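Local coordinates for protein putative phosphinothricin acetyltransferase YwnH (Bacillus subtilis, PDB 1VHS) that probably inactivates the herbicide phosphinothricin by transferring an acetyl group to it from acetyl-CoA, as a member of the GNAT acetyltransferase superfamily, at residues Ala65-Phe70 with Glu84-Ile89; Ala120-His125 with Lys158-Glu163. One frame throughout, in Å; residues are numbered along the deposited sequence.

Contact 1: Ala65-Phe70 with Glu84-Ile89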
loop_
_atom_site.group_PDB
_atom_site.type_symbol
_atom_site.label_atom_id
_atom_site.label_comp_id
_atom_site.label_asym_id
_atom_site.label_seq_id
_atom_site.Cartn_x
_atom_site.Cartn_y
_atom_site.Cartn_z
ATOM N N ALA A 65 6.673 -0.787 -12.054
ATOM C CA ALA A 65 6.048 -2.086 -11.820
ATOM C C ALA A 65 5.288 -2.197 -10.498
ATOM O O ALA A 65 4.537 -3.149 -10.292
ATOM C CB ALA A 65 7.103 -3.181 -11.883
ATOM N N ALA A 66 5.485 -1.235 -9.604
ATOM C CA ALA A 66 4.824 -1.270 -8.303
ATOM C C ALA A 66 5.018 0.054 -7.589
ATOM O O ALA A 66 5.799 0.894 -8.029
ATOM C CB ALA A 66 5.415 -2.403 -7.457
ATOM N N TRP A 67 4.287 0.255 -6.499
ATOM C CA TRP A 67 4.438 1.472 -5.726
ATOM C C TRP A 67 4.148 1.264 -4.250
ATOM O O TRP A 67 3.470 0.308 -3.866
ATOM C CB TRP A 67 3.578 2.624 -6.285
ATOM C CG TRP A 67 2.110 2.355 -6.545
ATOM C CD1 TRP A 67 1.549 1.934 -7.716
ATOM C CD2 TRP A 67 1.020 2.598 -5.645
ATOM N NE1 TRP A 67 0.180 1.911 -7.607
ATOM C CE2 TRP A 67 -0.172 2.314 -6.345
ATOM C CE3 TRP A 67 0.938 3.035 -4.314
ATOM C CZ2 TRP A 67 -1.437 2.453 -5.764
ATOM C CZ3 TRP A 67 -0.319 3.174 -3.734
ATOM C CH2 TRP A 67 -1.490 2.885 -4.460
ATOM N N ILE A 68 4.703 2.155 -3.439
ATOM C CA ILE A 68 4.541 2.130 -1.986
ATOM C C ILE A 68 4.075 3.516 -1.569
ATOM O O ILE A 68 4.722 4.519 -1.875
ATOM C CB ILE A 68 5.871 1.855 -1.263
ATOM C CG1 ILE A 68 6.516 0.574 -1.786
ATOM C CG2 ILE A 68 5.627 1.726 0.238
ATOM C CD1 ILE A 68 7.905 0.340 -1.205
ATOM N N SER A 69 2.954 3.571 -0.866
ATOM C CA SER A 69 2.399 4.841 -0.431
ATOM C C SER A 69 2.332 4.920 1.085
ATOM O O SER A 69 1.880 3.975 1.731
ATOM C CB SER A 69 0.984 5.008 -1.007
ATOM O OG SER A 69 0.291 6.087 -0.399
ATOM N N PHE A 70 2.810 6.029 1.649
ATOM C CA PHE A 70 2.717 6.243 3.089
ATOM C C PHE A 70 1.615 7.289 3.226
ATOM O O PHE A 70 1.630 8.308 2.538
ATOM C CB PHE A 70 4.018 6.781 3.680
ATOM C CG PHE A 70 5.113 5.759 3.755
ATOM C CD1 PHE A 70 6.022 5.614 2.712
ATOM C CD2 PHE A 70 5.212 4.916 4.855
ATOM C CE1 PHE A 70 7.018 4.635 2.764
ATOM C CE2 PHE A 70 6.203 3.932 4.920
ATOM C CZ PHE A 70 7.107 3.792 3.872
ATOM N N GLU A 84 -0.028 4.858 7.611
ATOM C CA GLU A 84 -0.463 3.655 6.939
ATOM C C GLU A 84 0.482 3.420 5.774
ATOM O O GLU A 84 0.985 4.372 5.177
ATOM C CB GLU A 84 -1.887 3.831 6.406
ATOM C CG GLU A 84 -2.940 3.960 7.494
ATOM C CD GLU A 84 -4.150 4.759 7.050
ATOM O OE1 GLU A 84 -4.638 4.535 5.920
ATOM O OE2 GLU A 84 -4.617 5.607 7.839
ATOM N N VAL A 85 0.760 2.159 5.479
ATOM C CA VAL A 85 1.595 1.837 4.334
ATOM C C VAL A 85 0.746 0.988 3.394
ATOM O O VAL A 85 0.092 0.032 3.825
ATOM C CB VAL A 85 2.885 1.068 4.723
ATOM C CG1 VAL A 85 2.544 -0.253 5.415
ATOM C CG2 VAL A 85 3.719 0.811 3.464
ATOM N N SER A 86 0.729 1.368 2.119
ATOM C CA SER A 86 -0.030 0.654 1.100
ATOM C C SER A 86 0.934 0.243 -0.009
ATOM O O SER A 86 1.733 1.052 -0.473
ATOM C CB SER A 86 -1.135 1.555 0.529
ATOM O OG SER A 86 -0.586 2.695 -0.101
ATOM N N ILE A 87 0.867 -1.018 -0.418
ATOM C CA ILE A 87 1.738 -1.523 -1.461
ATOM C C ILE A 87 0.942 -2.209 -2.565
ATOM O O ILE A 87 0.178 -3.139 -2.304
ATOM C CB ILE A 87 2.754 -2.527 -0.876
ATOM C CG1 ILE A 87 3.579 -1.840 0.214
ATOM C CG2 ILE A 87 3.655 -3.078 -1.983
ATOM C CD1 ILE A 87 4.545 -2.758 0.948
ATOM N N TYR A 88 1.116 -1.739 -3.797
ATOM C CA TYR A 88 0.433 -2.326 -4.944
ATOM C C TYR A 88 1.463 -2.773 -5.967
ATOM O O TYR A 88 2.430 -2.060 -6.249
ATOM C CB TYR A 88 -0.534 -1.329 -5.587
ATOM C CG TYR A 88 -1.788 -1.111 -4.772
ATOM C CD1 TYR A 88 -1.782 -0.274 -3.659
ATOM C CD2 TYR A 88 -2.977 -1.771 -5.097
ATOM C CE1 TYR A 88 -2.932 -0.095 -2.885
ATOM C CE2 TYR A 88 -4.133 -1.599 -4.327
ATOM C CZ TYR A 88 -4.100 -0.762 -3.225
ATOM O OH TYR A 88 -5.229 -0.592 -2.455
ATOM N N ILE A 89 1.250 -3.961 -6.513
ATOM C CA ILE A 89 2.157 -4.535 -7.497
ATOM C C ILE A 89 1.395 -4.817 -8.785
ATOM O O ILE A 89 0.254 -5.278 -8.750
ATOM C CB ILE A 89 2.750 -5.855 -6.972
ATOM C CG1 ILE A 89 3.347 -5.633 -5.581
ATOM C CG2 ILE A 89 3.813 -6.375 -7.935
ATOM C CD1 ILE A 89 3.805 -6.907 -4.895
#
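W67 and Y88 meet as a hydrogen-bonded antiparallel pair, their side chains running side by side on the face that also carries S69 and S86. The W67 N to Y88 O bond is 3.0 Å, and Y88 N bonds back to W67 O at 3.1 Å. From CB of W67, the first torsion sets CG between the backbone N and the carbonyl carbon (chi1 51°), a position that swings the indole over strand 84-89. Its five-membered ring lies above Y88 CB, which makes a CH-pi contact 4.0 Å from that ring's centroid. NE1 passes the same CB and gives a weak hydrogen bond to V16 O. Farther out, Y88 CD1 sits over the face of the six-membered ring, 3.3 Å from CH2; the rings are tilted by 23° but slid apart and barely overlap. Beyond the indole, S69 N bonds S86 O at 2.8 Å, while S69 OG turns to H48 and E71. On the other face I68 CG2 packs against V85 CG2 (3.9 Å); helix 98-109 lies there too, L102 touching A66, I87 and I89. The hairpin thus has an aromatic and hydroxyl face opposite an apolar one, and I87-I89, the end of strand 82-89, are predicted to bind acetyl-CoA.

Contact 2: Ala120-His125 with Lys158-Glu163; sequences AFIFGH and KILGRE
Four backbone hydrogen bonds join A120-I122 to K158-L160 as antiparallel strands. A120 and L160 exchange two of them, A120 N to L160 O at 2.8 Å and L160 N to A120 O at 2.9 Å. I122 and K158 form the second pair, I122 N to K158 O at 2.9 Å and K158 N to I122 O at 2.8 Å. Between these pairs, F121 and I159 sit opposite one another without such bonds, and I159 CA directs a CA-H...O contact to A120 O at 3.5 Å.

The side chains divide between the two faces. F121 and I159 leave the sheet in company, and in one of two conformers I159 CD1 is placed over one face of the phenyl ring, offset toward its rim; that approach is modelled too close to be reliable. On the other face, the side chains of I122 and L160 lie roughly perpendicular, with CD1 of I122 4.1 Å from CD2 of L160.

K158 starts on the same face as I122. Its CB passes I122 O and its CG lies 4.1 Å from G124 CA, after which the extended chain carries NZ away to a salt bridge with E140. A water placed between NZ and G124 O would bridge them, but it sits so close to the carbonyl oxygen that this link is doubtful.

Helix 127-135 packs on the A120, I122 and L160 face through F133, with L130 also touching I122. Across the sheet, F144 of strand 139-150 meets I159, while backbone bonds from I159 to W141 and G142 continue the sheet beyond strand 153-163.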
loop_
_atom_site.group_PDB
_atom_site.type_symbol
_atom_site.label_atom_id
_atom_site.label_comp_id
_atom_site.label_asym_id
_atom_site.label_seq_id
_atom_site.Cartn_x
_atom_site.Cartn_y
_atom_site.Cartn_z
ATOM N N ALA A 120 -1.207 -1.462 8.227
ATOM C CA ALA A 120 -1.540 -1.931 6.891
ATOM C C ALA A 120 -2.968 -2.462 6.904
ATOM O O ALA A 120 -3.352 -3.189 7.817
ATOM C CB ALA A 120 -0.573 -3.047 6.464
ATOM N N PHE A 121 -3.748 -2.086 5.896
ATOM C CA PHE A 121 -5.141 -2.522 5.781
ATOM C C PHE A 121 -5.200 -3.609 4.722
ATOM O O PHE A 121 -5.012 -3.346 3.532
ATOM C CB PHE A 121 -6.031 -1.337 5.385
ATOM C CG PHE A 121 -6.167 -0.295 6.461
ATOM C CD1 PHE A 121 -5.043 0.309 7.014
ATOM C CD2 PHE A 121 -7.424 0.075 6.933
ATOM C CE1 PHE A 121 -5.164 1.266 8.022
ATOM C CE2 PHE A 121 -7.559 1.033 7.942
ATOM C CZ PHE A 121 -6.423 1.629 8.486
ATOM N N ILE A 122 -5.466 -4.835 5.169
ATOM C CA ILE A 122 -5.494 -5.993 4.295
ATOM C C ILE A 122 -6.772 -6.800 4.451
ATOM O O ILE A 122 -7.211 -7.079 5.567
ATOM C CB ILE A 122 -4.275 -6.917 4.608
ATOM C CG1 ILE A 122 -2.977 -6.103 4.521
ATOM C CG2 ILE A 122 -4.250 -8.100 3.653
ATOM C CD1 ILE A 122 -1.744 -6.820 5.075
ATOM N N PHE A 123 -7.377 -7.181 3.331
ATOM C CA PHE A 123 -8.593 -7.986 3.394
ATOM C C PHE A 123 -8.322 -9.300 4.120
ATOM O O PHE A 123 -7.274 -9.918 3.932
ATOM C CB PHE A 123 -9.107 -8.270 1.988
ATOM C CG PHE A 123 -9.782 -7.098 1.349
ATOM C CD1 PHE A 123 -9.601 -6.829 -0.002
ATOM C CD2 PHE A 123 -10.617 -6.270 2.093
ATOM C CE1 PHE A 123 -10.241 -5.751 -0.603
ATOM C CE2 PHE A 123 -11.262 -5.188 1.499
ATOM C CZ PHE A 123 -11.073 -4.928 0.149
ATOM N N GLY A 124 -9.274 -9.720 4.948
ATOM C CA GLY A 124 -9.117 -10.950 5.707
ATOM C C GLY A 124 -8.836 -12.205 4.898
ATOM O O GLY A 124 -8.220 -13.145 5.405
ATOM N N HIS A 125 -9.280 -12.233 3.644
ATOM C CA HIS A 125 -9.063 -13.407 2.807
ATOM C C HIS A 125 -7.744 -13.401 2.037
ATOM O O HIS A 125 -7.447 -14.350 1.318
ATOM C CB HIS A 125 -10.229 -13.586 1.825
ATOM C CG HIS A 125 -10.434 -12.423 0.905
ATOM N ND1 HIS A 125 -10.750 -11.160 1.356
ATOM C CD2 HIS A 125 -10.382 -12.337 -0.446
ATOM C CE1 HIS A 125 -10.884 -10.346 0.323
ATOM N NE2 HIS A 125 -10.666 -11.035 -0.782
ATOM N N LYS A 158 -8.802 -6.574 7.769
ATOM C CA LYS A 158 -7.927 -6.757 8.910
ATOM C C LYS A 158 -6.944 -5.601 8.958
ATOM O O LYS A 158 -6.503 -5.099 7.918
ATOM C CB LYS A 158 -7.149 -8.073 8.813
ATOM C CG LYS A 158 -7.926 -9.278 9.302
ATOM C CD LYS A 158 -7.028 -10.503 9.434
ATOM C CE LYS A 158 -7.795 -11.656 10.062
ATOM N NZ LYS A 158 -6.881 -12.762 10.461
ATOM N N ILE A 159 -6.621 -5.162 10.165
ATOM C CA ILE A 159 -5.659 -4.086 10.335
ATOM C C ILE A 159 -4.456 -4.694 11.037
ATOM O O ILE A 159 -4.591 -5.269 12.119
ATOM C CB ILE A 159 -6.198 -2.943 11.228
ATOM C CG1 ILE A 159 -7.521 -2.418 10.668
ATOM C CG2 ILE A 159 -5.173 -1.804 11.290
ATOM C CD1 ILE A 159 -7.499 -2.148 9.193
ATOM N N LEU A 160 -3.291 -4.598 10.404
ATOM C CA LEU A 160 -2.067 -5.122 10.993
ATOM C C LEU A 160 -1.206 -3.934 11.361
ATOM O O LEU A 160 -1.168 -2.930 10.642
ATOM C CB LEU A 160 -1.325 -6.018 9.997
ATOM C CG LEU A 160 -1.742 -7.491 9.938
ATOM C CD1 LEU A 160 -3.221 -7.629 9.676
ATOM C CD2 LEU A 160 -0.931 -8.181 8.848
ATOM N N GLY A 161 -0.522 -4.029 12.490
ATOM C CA GLY A 161 0.303 -2.917 12.888
ATOM C C GLY A 161 1.643 -3.328 13.439
ATOM O O GLY A 161 1.843 -4.464 13.855
ATOM N N ARG A 162 2.572 -2.385 13.422
ATOM C CA ARG A 162 3.895 -2.633 13.956
ATOM C C ARG A 162 4.483 -1.350 14.489
ATOM O O ARG A 162 4.436 -0.317 13.819
ATOM C CB ARG A 162 4.836 -3.190 12.894
ATOM C CG ARG A 162 6.268 -3.220 13.428
ATOM C CD ARG A 162 7.242 -3.867 12.507
ATOM N NE ARG A 162 8.603 -3.599 12.967
ATOM C CZ ARG A 162 9.682 -3.797 12.224
ATOM N NH1 ARG A 162 10.886 -3.514 12.709
ATOM N NH2 ARG A 162 9.551 -4.282 10.999
ATOM N N GLU A 163 5.027 -1.411 15.699
ATOM C CA GLU A 163 5.663 -0.240 16.274
ATOM C C GLU A 163 7.136 -0.368 15.919
ATOM O O GLU A 163 7.792 -1.348 16.277
ATOM C CB GLU A 163 5.483 -0.189 17.789
ATOM C CG GLU A 163 5.941 1.136 18.378
ATOM C CD GLU A 163 5.474 1.333 19.799
ATOM O OE1 GLU A 163 4.279 1.094 20.069
ATOM O OE2 GLU A 163 6.301 1.737 20.640
HETATM O O HOH W 1 -7.464 -14.090 7.616
#

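How the contacts relate
From the N terminus, strand 64-72 leads through a turn region into strand 82-89, and contact 1 closes this hairpin. The chain then forms helix 98-109 and returns as strand 117-123 beside strand 82-89 and parallel to it, a beta-alpha-beta crossover. Contact 2 closes a longer excursion through helix 127-135 and strand 139-150, bringing strand 153-163 against strand 117-123. The two closures follow in series, neither nesting nor crossing, with centres about 14 Å apart. They meet along the neighbouring strands 82-89 and 117-123, where V85 O lies 4.1 Å from A120 CB. Together they tie the antiparallel first half of the GNAT sheet to its C-terminal strands.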